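Local coordinates for protein mannitol dehydrogenase (Pseudomonas fluorescens, PDB 1LJ8) that binds NAD and probably oxidises mannitol to fructose, as a long-chain dehydrogenase built from a Rossmann-type domain and a helical C-terminal domain, at residues F145-P150 against A207-A212; A171-R176 against H215-A220; L304-L309 against A329-Y334; R392-G397 against G456-N461; A403-A408 against T482-H487. All blocks are in the same frame, centred on the assembly; numbering follows the deposited sequence.

Contacts 1 and 2 belong to the Rossmann-type domain, contacts 3 and 4 to the C-terminal domain, and contact 5 uses helices of that same helical part. Contact 1 lies at the surface, contact 4 is partly buried, and contacts 2, 3 and 5 are buried helix pairs. Contacts 1 and 2 use the consecutive helices 195-210 and 212-221, which touch through Ala-207 and His-215. Contacts 3 and 5 have centres about 9 Å apart and meet where Tyr-330 reaches Val-406, while contact 4 joins contact 5 through Leu-393 and Ala-403. All five rest mainly on apolar packing, without hydrogen bonds between the paired segments; contact 3 adds a carbonyl at a ring edge, contact 4 a methyl on a peptide.

Contact 1: F145-P150 against A207-A212; sequences FMAHLP and AALHNA
The backbones of Ala-147, inside a type I beta turn from Met-146 to Leu-149, and of Leu-209, on helix 195-210, come within 8.3 Å of each other, measured from CA to CA. The turn leads from strand 144-145 into helix 150-157 of the Rossmann-type domain, so the contact ties a surface loop to the side of a later helix. One methyl group does the work. Leu-209 CD1 sits 3.6 Å from Ala-147 CB and also approaches the Phe-145 ring, 4.2 Å from CE2. It meets that ring at the edge, close to its plane. Phe-145 carries its CG anti to the backbone N (chi1 179°), which swings the ring out of the strand toward helix 195-210, where it also rests on Ala-205 and Phe-206; it also meets Phe-166 of helix 165-178 edge-to-face. Leu-209 is solvent-exposed, yet its side chain also touches Leu-156 of helix 150-157.

Asn-211 takes the N-cap position of helix 212-221, and its OD1 accepts a hydrogen bond from Leu-214 N. Just before this, Ala-207 O is gripped twice, by His-210 N at 2.8 Å and by Asn-211 N at 3.1 Å.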
# COMPACT_ATOMS: atom_id res chain seq x y z
N PHE A 145 -9.80 -1.92 18.00
CA PHE A 145 -10.56 -1.81 16.76
C PHE A 145 -11.45 -0.55 16.93
O PHE A 145 -12.06 -0.35 17.98
CB PHE A 145 -11.43 -3.06 16.57
CG PHE A 145 -12.29 -3.01 15.32
CD1 PHE A 145 -11.69 -3.02 14.07
CD2 PHE A 145 -13.68 -2.98 15.41
CE1 PHE A 145 -12.46 -3.01 12.89
CE2 PHE A 145 -14.48 -2.97 14.24
CZ PHE A 145 -13.87 -2.98 12.98
N MSE A 146 -11.52 0.29 15.91
CA MSE A 146 -12.27 1.54 15.98
C MSE A 146 -13.74 1.36 15.61
O MSE A 146 -14.21 1.84 14.59
CB MSE A 146 -11.58 2.57 15.07
CG MSE A 146 -10.14 2.85 15.58
SE MSE A 146 -9.01 3.76 14.24
CE MSE A 146 -9.65 5.54 14.51
N ALA A 147 -14.45 0.66 16.49
CA ALA A 147 -15.88 0.35 16.30
C ALA A 147 -16.76 1.55 16.11
O ALA A 147 -17.83 1.45 15.48
CB ALA A 147 -16.38 -0.47 17.47
N HIS A 148 -16.33 2.70 16.63
CA HIS A 148 -17.11 3.94 16.54
C HIS A 148 -17.15 4.61 15.18
O HIS A 148 -17.98 5.51 14.95
CB HIS A 148 -16.59 4.97 17.54
CG HIS A 148 -15.17 5.39 17.26
ND1 HIS A 148 -14.09 4.57 17.54
CD2 HIS A 148 -14.67 6.49 16.64
CE1 HIS A 148 -12.98 5.16 17.11
NE2 HIS A 148 -13.31 6.32 16.56
N LEU A 149 -16.27 4.21 14.26
CA LEU A 149 -16.27 4.83 12.95
C LEU A 149 -17.67 4.66 12.37
O LEU A 149 -18.30 3.60 12.51
CB LEU A 149 -15.23 4.18 12.02
CG LEU A 149 -13.79 4.46 12.47
CD1 LEU A 149 -12.78 3.62 11.65
CD2 LEU A 149 -13.53 5.95 12.31
N PRO A 150 -18.16 5.69 11.69
CA PRO A 150 -19.50 5.69 11.08
C PRO A 150 -19.80 4.55 10.11
O PRO A 150 -20.89 3.96 10.14
CB PRO A 150 -19.58 7.08 10.42
CG PRO A 150 -18.07 7.46 10.19
CD PRO A 150 -17.45 6.97 11.46
N ALA A 207 -16.43 -9.05 14.00
CA ALA A 207 -17.34 -10.18 14.12
C ALA A 207 -17.89 -10.28 15.55
O ALA A 207 -19.07 -10.60 15.74
CB ALA A 207 -16.64 -11.47 13.72
N ALA A 208 -17.03 -9.99 16.53
CA ALA A 208 -17.42 -10.05 17.94
C ALA A 208 -18.51 -9.05 18.26
O ALA A 208 -19.31 -9.29 19.18
CB ALA A 208 -16.20 -9.81 18.83
N LEU A 209 -18.54 -7.92 17.55
CA LEU A 209 -19.60 -6.94 17.78
C LEU A 209 -20.94 -7.48 17.22
O LEU A 209 -22.00 -6.96 17.54
CB LEU A 209 -19.26 -5.59 17.14
CG LEU A 209 -18.06 -4.91 17.80
CD1 LEU A 209 -17.56 -3.78 16.92
CD2 LEU A 209 -18.47 -4.43 19.21
N HIS A 210 -20.89 -8.53 16.39
CA HIS A 210 -22.10 -9.19 15.87
C HIS A 210 -22.53 -10.25 16.88
O HIS A 210 -23.55 -10.11 17.55
CB HIS A 210 -21.83 -9.87 14.54
CG HIS A 210 -21.99 -8.96 13.37
ND1 HIS A 210 -23.22 -8.51 12.96
CD2 HIS A 210 -21.08 -8.39 12.55
CE1 HIS A 210 -23.07 -7.69 11.93
NE2 HIS A 210 -21.77 -7.61 11.66
N ASN A 211 -21.79 -11.35 16.93
CA ASN A 211 -22.06 -12.40 17.92
C ASN A 211 -20.83 -13.24 18.11
O ASN A 211 -20.01 -13.39 17.20
CB ASN A 211 -23.28 -13.27 17.52
CG ASN A 211 -23.09 -14.00 16.21
OD1 ASN A 211 -22.51 -15.08 16.17
ND2 ASN A 211 -23.60 -13.43 15.14
N ALA A 212 -20.68 -13.76 19.33
CA ALA A 212 -19.54 -14.59 19.64
C ALA A 212 -19.48 -15.78 18.70
O ALA A 212 -18.40 -16.21 18.29
CB ALA A 212 -19.62 -15.06 21.09

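Contact 2: A171-R176 against H215-A220; sequences AALTQR and HDWIKA
Leu-173 points from helix 165-178 at helix 212-221 and sets its two methyl branches against different partners, CD2 against Trp-217 and CD1 against Ile-218. This is helix-to-helix packing in the Rossmann-type domain, where helix 165-178 belongs to the connection between the neighbouring parallel strands 126-129 and 185-188. The leucine and the tryptophan run obliquely past one another. CZ3 of the Trp-217 indole lies 4.1 Å from Leu-173 CD2 and equally far from Leu-173 CB, with CD2 placed at the ring edge near its plane. The indole therefore meets the leucine through its six-membered ring, brought there by a chi1 of -175° that places CG opposite the backbone N. Against Ile-218 the leucine is turned at about a right angle: Leu-173 CD1 is 4.0 Å from Ile-218 CD1, and the CG1 methylene just behind is as near. Ile-218 CG1 in turn lies in the indole plane at its edge, so the two partners of Leu-173 also pack on each other.

The indole is held from elsewhere too, stacked with the ring of His-221 and in a cation-pi contact with Arg-177, while Leu-173 also touches Phe-184. Ile-218 reaches Leu-204 of helix 195-210, which extends the apolar layer to a third helix. Away from the interface, His-215 ND1 donates to the anti lone pair of Asp-216 OD1, 2.8 Å away at an N-H...O angle of 156°, with the oxygen only 9° from the imidazole plane.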
# COMPACT_ATOMS: atom_id res chain seq x y z
N ALA A 171 -20.67 -10.91 5.80
CA ALA A 171 -21.90 -11.38 5.16
C ALA A 171 -21.60 -12.56 4.23
O ALA A 171 -22.42 -13.50 4.12
CB ALA A 171 -22.60 -10.22 4.37
N ALA A 172 -20.46 -12.55 3.54
CA ALA A 172 -20.13 -13.65 2.65
C ALA A 172 -19.87 -14.93 3.44
O ALA A 172 -20.29 -16.01 3.01
CB ALA A 172 -18.87 -13.33 1.79
N LEU A 173 -19.16 -14.81 4.56
CA LEU A 173 -18.83 -16.02 5.33
C LEU A 173 -20.11 -16.62 5.91
O LEU A 173 -20.25 -17.83 5.93
CB LEU A 173 -17.82 -15.70 6.43
CG LEU A 173 -16.40 -15.40 5.86
CD1 LEU A 173 -15.51 -14.85 6.97
CD2 LEU A 173 -15.76 -16.68 5.30
N THR A 174 -21.02 -15.78 6.37
CA THR A 174 -22.29 -16.28 6.90
C THR A 174 -23.06 -17.07 5.83
O THR A 174 -23.56 -18.18 6.09
CB THR A 174 -23.13 -15.11 7.41
OG1 THR A 174 -22.44 -14.49 8.51
CG2 THR A 174 -24.52 -15.59 7.87
N GLN A 175 -23.13 -16.51 4.63
CA GLN A 175 -23.81 -17.16 3.50
C GLN A 175 -23.11 -18.48 3.13
O GLN A 175 -23.79 -19.50 2.87
CB GLN A 175 -23.84 -16.21 2.29
CG GLN A 175 -24.69 -16.70 1.10
CD GLN A 175 -24.98 -15.58 0.12
OE1 GLN A 175 -25.55 -14.55 0.49
NE2 GLN A 175 -24.60 -15.78 -1.15
N ARG A 176 -21.77 -18.49 3.08
CA ARG A 176 -21.06 -19.73 2.78
C ARG A 176 -21.40 -20.81 3.82
O ARG A 176 -21.70 -21.97 3.46
CB ARG A 176 -19.51 -19.54 2.74
CG ARG A 176 -19.06 -18.66 1.56
CD ARG A 176 -17.56 -18.29 1.68
NE ARG A 176 -16.67 -19.34 1.17
CZ ARG A 176 -16.16 -19.38 -0.06
NH1 ARG A 176 -16.42 -18.42 -0.94
NH2 ARG A 176 -15.43 -20.42 -0.44
N HIS A 215 -17.84 -14.89 15.42
CA HIS A 215 -16.45 -14.62 15.81
C HIS A 215 -15.69 -15.93 16.02
O HIS A 215 -14.56 -16.14 15.50
CB HIS A 215 -16.41 -13.79 17.12
CG HIS A 215 -15.08 -13.81 17.81
ND1 HIS A 215 -14.65 -14.89 18.55
CD2 HIS A 215 -14.07 -12.91 17.84
CE1 HIS A 215 -13.42 -14.66 18.99
NE2 HIS A 215 -13.05 -13.46 18.58
N ASP A 216 -16.31 -16.84 16.77
CA ASP A 216 -15.63 -18.10 17.06
C ASP A 216 -15.43 -18.96 15.82
O ASP A 216 -14.38 -19.60 15.65
CB ASP A 216 -16.43 -18.89 18.11
CG ASP A 216 -16.36 -18.26 19.50
OD1 ASP A 216 -15.77 -17.16 19.68
OD2 ASP A 216 -16.91 -18.86 20.44
N TRP A 217 -16.43 -18.96 14.95
CA TRP A 217 -16.33 -19.75 13.75
C TRP A 217 -15.23 -19.19 12.85
O TRP A 217 -14.47 -19.96 12.24
CB TRP A 217 -17.64 -19.75 12.97
CG TRP A 217 -17.61 -20.66 11.78
CD1 TRP A 217 -17.92 -21.99 11.74
CD2 TRP A 217 -17.27 -20.29 10.45
NE1 TRP A 217 -17.80 -22.47 10.46
CE2 TRP A 217 -17.41 -21.43 9.65
CE3 TRP A 217 -16.87 -19.08 9.86
CZ2 TRP A 217 -17.16 -21.41 8.26
CZ3 TRP A 217 -16.63 -19.07 8.48
CH2 TRP A 217 -16.77 -20.22 7.70
N ILE A 218 -15.14 -17.87 12.76
CA ILE A 218 -14.13 -17.26 11.90
C ILE A 218 -12.73 -17.56 12.45
O ILE A 218 -11.81 -17.93 11.70
CB ILE A 218 -14.36 -15.73 11.78
CG1 ILE A 218 -15.61 -15.49 10.92
CG2 ILE A 218 -13.08 -15.00 11.14
CD1 ILE A 218 -15.99 -14.03 10.82
N LYS A 219 -12.58 -17.41 13.76
CA LYS A 219 -11.31 -17.67 14.41
C LYS A 219 -10.83 -19.08 14.11
O LYS A 219 -9.63 -19.32 13.87
CB LYS A 219 -11.45 -17.42 15.91
CG LYS A 219 -10.15 -17.44 16.67
CD LYS A 219 -10.41 -17.11 18.14
CE LYS A 219 -9.11 -17.11 18.93
NZ LYS A 219 -9.29 -16.33 20.20
N ALA A 220 -11.76 -20.02 14.05
CA ALA A 220 -11.40 -21.41 13.78
C ALA A 220 -11.35 -21.86 12.32
O ALA A 220 -10.74 -22.88 12.01
CB ALA A 220 -12.37 -22.35 14.57

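Contact 3: L304-L309 against A329-Y334; sequences LALTYL and AYMRAY
Tyr-330 reaches from helix 325-339 to Ala-305 and Leu-309 on helix 289-313, in a buried pair of helices of the C-terminal domain. The two segments run roughly antiparallel, at 147°, with their axes 10.1 Å apart. From CB a chi1 of 173° stretches the tyrosine away from its own N and directs the ring across the gap. Its CD2 corner is the first to arrive, 4.1 Å from Leu-309 CD1. CE2 is the focus of the contact: it lies 3.6 Å from the same Leu-309 methyl, 3.8 Å from Ala-305 CB, and 3.5 Å from Ala-305 O, which sits in the ring plane at its edge. CZ still touches Leu-309 CD1. At the tip, OH is hydrogen-bonded to Arg-402 O, at the start of helix 401-413, and also packs on Val-406. The leucine and tyrosine side chains stand at about a right angle.

Next to this, Met-331, present as selenomethionine, stretches out fully extended and brings its selenium 4.0 Å from Leu-306 CD1; Phe-362 and Met-322 also border this pair.

A valine in place of Tyr-330 would probably leave Arg-402 O without its hydroxyl partner and open a gap beside Ala-305 and Leu-309. The side chain thus serves two kinds of neighbour: its hydrocarbon edge fills the space between two helices, while its hydroxyl, buried with it, is satisfied by a carbonyl of a third.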
# COMPACT_ATOMS: atom_id res chain seq x y z
N LEU A 304 8.64 8.09 3.46
CA LEU A 304 8.04 9.24 4.18
C LEU A 304 9.06 10.29 4.54
O LEU A 304 8.79 11.50 4.47
CB LEU A 304 7.29 8.84 5.45
CG LEU A 304 5.97 8.10 5.36
CD1 LEU A 304 5.19 8.35 6.68
CD2 LEU A 304 5.11 8.68 4.21
N ALA A 305 10.26 9.84 4.92
CA ALA A 305 11.30 10.81 5.27
C ALA A 305 11.69 11.68 4.07
O ALA A 305 12.04 12.86 4.23
CB ALA A 305 12.55 10.08 5.82
N LEU A 306 11.64 11.12 2.88
CA LEU A 306 11.98 11.91 1.68
C LEU A 306 10.84 12.77 1.12
O LEU A 306 11.04 13.88 0.57
CB LEU A 306 12.35 10.98 0.52
CG LEU A 306 13.54 10.04 0.69
CD1 LEU A 306 13.61 9.01 -0.49
CD2 LEU A 306 14.78 10.96 0.72
N THR A 307 9.65 12.23 1.24
CA THR A 307 8.53 12.81 0.50
C THR A 307 7.96 14.16 0.88
O THR A 307 7.62 14.97 -0.01
CB THR A 307 7.42 11.74 0.38
OG1 THR A 307 6.69 11.99 -0.83
CG2 THR A 307 6.44 11.78 1.57
N TYR A 308 7.87 14.46 2.17
CA TYR A 308 7.31 15.75 2.55
C TYR A 308 8.38 16.83 2.38
O TYR A 308 8.08 17.91 1.87
CB TYR A 308 6.74 15.71 3.98
CG TYR A 308 5.62 14.69 4.06
CD1 TYR A 308 5.76 13.55 4.84
CD2 TYR A 308 4.43 14.83 3.28
CE1 TYR A 308 4.74 12.53 4.85
CE2 TYR A 308 3.42 13.81 3.28
CZ TYR A 308 3.60 12.68 4.07
OH TYR A 308 2.65 11.67 4.06
N LEU A 309 9.60 16.54 2.83
CA LEU A 309 10.69 17.47 2.60
C LEU A 309 10.87 17.71 1.10
O LEU A 309 11.11 18.85 0.68
CB LEU A 309 12.01 16.90 3.14
CG LEU A 309 12.04 16.85 4.66
CD1 LEU A 309 13.26 15.98 5.08
CD2 LEU A 309 12.17 18.27 5.24
N ALA A 329 21.95 11.53 1.77
CA ALA A 329 22.67 11.43 3.06
C ALA A 329 21.69 11.34 4.23
O ALA A 329 21.90 10.58 5.21
CB ALA A 329 23.61 12.62 3.23
N TYR A 330 20.64 12.13 4.16
CA TYR A 330 19.61 12.08 5.22
C TYR A 330 18.93 10.70 5.29
O TYR A 330 18.78 10.13 6.38
CB TYR A 330 18.57 13.19 4.95
CG TYR A 330 17.35 13.16 5.86
CD1 TYR A 330 17.46 13.33 7.24
CD2 TYR A 330 16.08 13.01 5.31
CE1 TYR A 330 16.32 13.35 8.06
CE2 TYR A 330 14.94 13.02 6.10
CZ TYR A 330 15.06 13.20 7.47
OH TYR A 330 13.92 13.24 8.27
N MSE A 331 18.52 10.15 4.14
CA MSE A 331 17.92 8.79 4.12
C MSE A 331 18.88 7.74 4.69
O MSE A 331 18.49 6.87 5.49
CB MSE A 331 17.56 8.38 2.67
CG MSE A 331 17.23 6.87 2.48
SE MSE A 331 16.70 6.67 0.57
CE MSE A 331 16.55 4.71 0.54
N ARG A 332 20.15 7.81 4.29
CA ARG A 332 21.12 6.84 4.81
C ARG A 332 21.28 6.97 6.32
O ARG A 332 21.37 5.96 7.03
CB ARG A 332 22.48 7.00 4.12
CG ARG A 332 22.53 6.57 2.69
CD ARG A 332 23.99 6.49 2.25
NE ARG A 332 24.16 6.28 0.80
CZ ARG A 332 24.10 5.10 0.18
NH1 ARG A 332 23.86 3.98 0.86
NH2 ARG A 332 24.31 5.04 -1.13
N ALA A 333 21.31 8.20 6.81
CA ALA A 333 21.46 8.40 8.26
C ALA A 333 20.22 7.85 8.99
O ALA A 333 20.31 7.20 10.02
CB ALA A 333 21.64 9.88 8.58
N TYR A 334 19.03 8.16 8.46
CA TYR A 334 17.81 7.66 9.07
C TYR A 334 17.81 6.12 9.08
O TYR A 334 17.53 5.49 10.13
CB TYR A 334 16.58 8.20 8.30
CG TYR A 334 15.26 7.68 8.82
CD1 TYR A 334 14.72 8.18 10.00
CD2 TYR A 334 14.55 6.70 8.12
CE1 TYR A 334 13.51 7.71 10.49
CE2 TYR A 334 13.30 6.24 8.61
CZ TYR A 334 12.80 6.76 9.80
OH TYR A 334 11.60 6.35 10.34

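Contact 4: R392-G397 against G456-N461; sequences RLIADG and GTAIPN
The flat peptide group joining Ala-458 to Ile-459 carries the terminal methyl of Ile-394 over one face: CD1 lies 4.0 Å from Ala-458 C and 3.9 Å from Ile-459 N. Two further flat groups are bound through their edges, each within its own segment. Arg-392 NE meets the syn side of Asp-396 OD2 in a 2.9 Å salt bridge, a bent bond tilted 24° from the carboxylate plane; Arg-398 gives that same oxygen a second charged partner. Asn-461 sends ND2 in its amide plane to Thr-457 O, at 2.7 Å and almost straight (176°), bracing the loop on which the isoleucine lands.

Ile-394 extends from helix 387-396 with CG1 opposite its carbonyl carbon (chi1 -72°), and CD1 at its end also touches Ala-458 CB. The same Ile-394 CD1 lies 4.0 Å from Ile-459 CG1. Phe-465 of helix 463-488 packs on both isoleucines. Three residues on, Gly-397 ends the helix in a Schellman motif.

The contact couples the end of one C-terminal-domain helix to the approach to another through apolar packing by a single methyl, while the polar and charged bonds shape each segment separately.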
# COMPACT_ATOMS: atom_id res chain seq x y z
N ARG A 392 10.56 3.85 19.55
CA ARG A 392 11.73 3.11 20.02
C ARG A 392 12.85 4.11 20.36
O ARG A 392 13.58 3.95 21.33
CB ARG A 392 12.18 2.12 18.92
CG ARG A 392 13.54 1.43 19.16
CD ARG A 392 13.49 0.55 20.46
NE ARG A 392 14.67 -0.32 20.47
CZ ARG A 392 14.72 -1.51 19.86
NH1 ARG A 392 13.66 -1.98 19.19
NH2 ARG A 392 15.86 -2.20 19.86
N LEU A 393 13.00 5.15 19.55
CA LEU A 393 14.04 6.13 19.86
C LEU A 393 13.74 6.82 21.19
O LEU A 393 14.64 7.04 22.01
CB LEU A 393 14.15 7.19 18.76
CG LEU A 393 14.47 6.66 17.34
CD1 LEU A 393 14.48 7.79 16.28
CD2 LEU A 393 15.84 5.97 17.37
N ILE A 394 12.46 7.12 21.43
CA ILE A 394 12.06 7.77 22.67
C ILE A 394 12.35 6.82 23.84
O ILE A 394 12.99 7.20 24.81
CB ILE A 394 10.57 8.15 22.64
CG1 ILE A 394 10.37 9.35 21.68
CG2 ILE A 394 10.08 8.53 24.10
CD1 ILE A 394 8.87 9.60 21.38
N ALA A 395 11.92 5.57 23.72
CA ALA A 395 12.14 4.59 24.81
C ALA A 395 13.61 4.35 25.10
O ALA A 395 13.96 4.10 26.27
CB ALA A 395 11.48 3.26 24.48
N ASP A 396 14.45 4.40 24.08
CA ASP A 396 15.86 4.15 24.27
C ASP A 396 16.65 5.38 24.69
O ASP A 396 17.83 5.25 25.02
CB ASP A 396 16.53 3.63 22.99
CG ASP A 396 16.14 2.21 22.62
OD1 ASP A 396 15.61 1.46 23.48
OD2 ASP A 396 16.40 1.85 21.46
N GLY A 397 16.03 6.56 24.63
CA GLY A 397 16.72 7.78 24.96
C GLY A 397 17.69 8.12 23.85
O GLY A 397 18.70 8.75 24.11
N GLY A 456 0.15 8.19 18.57
CA GLY A 456 0.32 7.42 19.79
C GLY A 456 0.49 8.27 21.03
O GLY A 456 0.26 9.47 20.98
N THR A 457 0.91 7.64 22.13
CA THR A 457 1.01 8.36 23.40
C THR A 457 2.41 8.70 23.91
O THR A 457 2.54 9.45 24.87
CB THR A 457 0.28 7.59 24.52
OG1 THR A 457 0.83 6.27 24.62
CG2 THR A 457 -1.22 7.49 24.22
N ALA A 458 3.44 8.16 23.28
CA ALA A 458 4.82 8.46 23.69
C ALA A 458 5.25 9.82 23.15
O ALA A 458 5.75 10.66 23.89
CB ALA A 458 5.79 7.40 23.18
N ILE A 459 5.03 10.03 21.85
CA ILE A 459 5.39 11.29 21.18
C ILE A 459 4.90 12.58 21.89
O ILE A 459 5.70 13.45 22.20
CB ILE A 459 4.90 11.23 19.68
CG1 ILE A 459 5.95 10.47 18.84
CG2 ILE A 459 4.65 12.62 19.08
CD1 ILE A 459 5.37 10.03 17.46
N PRO A 460 3.60 12.71 22.15
CA PRO A 460 3.12 13.93 22.83
C PRO A 460 3.62 14.10 24.25
O PRO A 460 3.64 15.18 24.77
CB PRO A 460 1.59 13.79 22.78
CG PRO A 460 1.40 12.30 22.75
CD PRO A 460 2.46 11.87 21.75
N ASN A 461 4.02 13.01 24.88
CA ASN A 461 4.49 13.06 26.26
C ASN A 461 6.00 13.07 26.39
O ASN A 461 6.56 12.98 27.50
CB ASN A 461 3.86 11.87 27.02
CG ASN A 461 2.36 12.08 27.21
OD1 ASN A 461 1.97 12.97 27.95
ND2 ASN A 461 1.52 11.28 26.52

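Contact 5: A403-A408 against T482-H487; sequences AALVVA and TTTLKH
Leu-405 of helix 401-413 forks against helix 463-488, one methyl meeting Thr-484 and the other Leu-485, in helix-to-helix packing of the helical C-terminal part of the enzyme. The tight part is small. Leu-405 CD2 comes 3.7 Å from Leu-485 CD2, the two leucines standing at about a right angle, and Leu-405 CD1 lies 3.9 Å from Thr-484 CG2, passing it at a slant. The leucine reaches across a wide spacing: CA of Leu-405 and CA of Leu-485 are 9.1 Å apart. Its flank is filled by Leu-476, on the same long helix as Leu-485, and by Tyr-330 of helix 325-339.

Thr-484 is divided by its own torsion (chi1 -64°). Its CG2 methyl is given to the leucine, while OG1, beside the backbone N, is hydrogen-bonded to Gly-480 O, one turn back, and to Ser-475 OG, so the buried hydroxyl is satisfied within helix 463-488.

The far side of the 482-487 helix segment is quite different. Lys-486 and His-487 are exposed to solvent and make no contact with segment 403-408, and Thr-482, partly exposed, uses its OG1 to bind Lys-313 NZ; Thr-482 and Lys-486 also touch Leu-326 of helix 325-339. On this outer side the imidazole of His-487 folds back over its own helix, with Thr-483 O 3.5 Å above the ring plane and offset toward the rim.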
# COMPACT_ATOMS: atom_id res chain seq x y z
N ALA A 403 14.10 11.80 12.92
CA ALA A 403 12.72 11.29 12.77
C ALA A 403 11.71 12.40 13.02
O ALA A 403 10.64 12.46 12.39
CB ALA A 403 12.48 10.12 13.76
N ALA A 404 12.06 13.31 13.94
CA ALA A 404 11.18 14.45 14.22
C ALA A 404 11.05 15.32 12.98
O ALA A 404 10.00 15.91 12.75
CB ALA A 404 11.73 15.32 15.44
N LEU A 405 12.11 15.41 12.19
CA LEU A 405 12.08 16.25 10.98
C LEU A 405 11.03 15.71 10.01
O LEU A 405 10.40 16.50 9.31
CB LEU A 405 13.48 16.30 10.30
CG LEU A 405 13.53 17.13 9.00
CD1 LEU A 405 13.19 18.63 9.33
CD2 LEU A 405 14.94 17.04 8.36
N VAL A 406 10.83 14.39 9.95
CA VAL A 406 9.80 13.84 9.05
C VAL A 406 8.42 14.39 9.44
O VAL A 406 7.59 14.76 8.58
CB VAL A 406 9.75 12.29 9.11
CG1 VAL A 406 8.72 11.78 8.04
CG2 VAL A 406 11.13 11.68 8.87
N VAL A 407 8.14 14.39 10.75
CA VAL A 407 6.85 14.86 11.27
C VAL A 407 6.71 16.39 11.08
O VAL A 407 5.62 16.89 10.76
CB VAL A 407 6.68 14.47 12.78
CG1 VAL A 407 5.26 14.89 13.31
CG2 VAL A 407 6.83 12.96 12.94
N ALA A 408 7.80 17.13 11.33
CA ALA A 408 7.80 18.57 11.15
C ALA A 408 7.56 18.89 9.64
O ALA A 408 6.83 19.86 9.29
CB ALA A 408 9.18 19.14 11.61
N THR A 482 16.67 22.86 2.45
CA THR A 482 18.09 22.64 2.20
C THR A 482 18.98 23.03 3.38
O THR A 482 19.82 22.26 3.81
CB THR A 482 18.54 23.38 0.93
OG1 THR A 482 17.83 22.80 -0.19
CG2 THR A 482 20.07 23.21 0.70
N THR A 483 18.78 24.22 3.89
CA THR A 483 19.60 24.66 5.02
C THR A 483 19.32 23.81 6.25
O THR A 483 20.23 23.45 6.99
CB THR A 483 19.33 26.15 5.28
OG1 THR A 483 19.93 26.92 4.21
CG2 THR A 483 19.92 26.59 6.61
N THR A 484 18.07 23.44 6.47
CA THR A 484 17.75 22.60 7.63
C THR A 484 18.49 21.25 7.54
O THR A 484 19.02 20.76 8.53
CB THR A 484 16.23 22.38 7.69
OG1 THR A 484 15.61 23.66 7.91
CG2 THR A 484 15.85 21.42 8.81
N LEU A 485 18.49 20.63 6.35
CA LEU A 485 19.18 19.35 6.19
C LEU A 485 20.67 19.54 6.38
O LEU A 485 21.30 18.71 6.99
CB LEU A 485 18.93 18.72 4.79
CG LEU A 485 17.54 18.07 4.66
CD1 LEU A 485 17.33 17.58 3.22
CD2 LEU A 485 17.39 16.92 5.64
N LYS A 486 21.24 20.60 5.81
CA LYS A 486 22.67 20.81 6.02
C LYS A 486 22.98 20.89 7.50
O LYS A 486 23.91 20.24 7.98
CB LYS A 486 23.15 22.10 5.35
CG LYS A 486 23.17 22.02 3.85
CD LYS A 486 23.42 23.39 3.24
CE LYS A 486 23.81 23.29 1.78
NZ LYS A 486 23.94 24.67 1.16
N HIS A 487 22.21 21.67 8.25
CA HIS A 487 22.53 21.76 9.69
C HIS A 487 22.40 20.41 10.39
O HIS A 487 23.26 20.00 11.19
CB HIS A 487 21.62 22.79 10.38
CG HIS A 487 21.90 24.22 9.96
ND1 HIS A 487 21.05 25.26 10.25
CD2 HIS A 487 22.93 24.75 9.27
CE1 HIS A 487 21.55 26.39 9.77
NE2 HIS A 487 22.69 26.11 9.17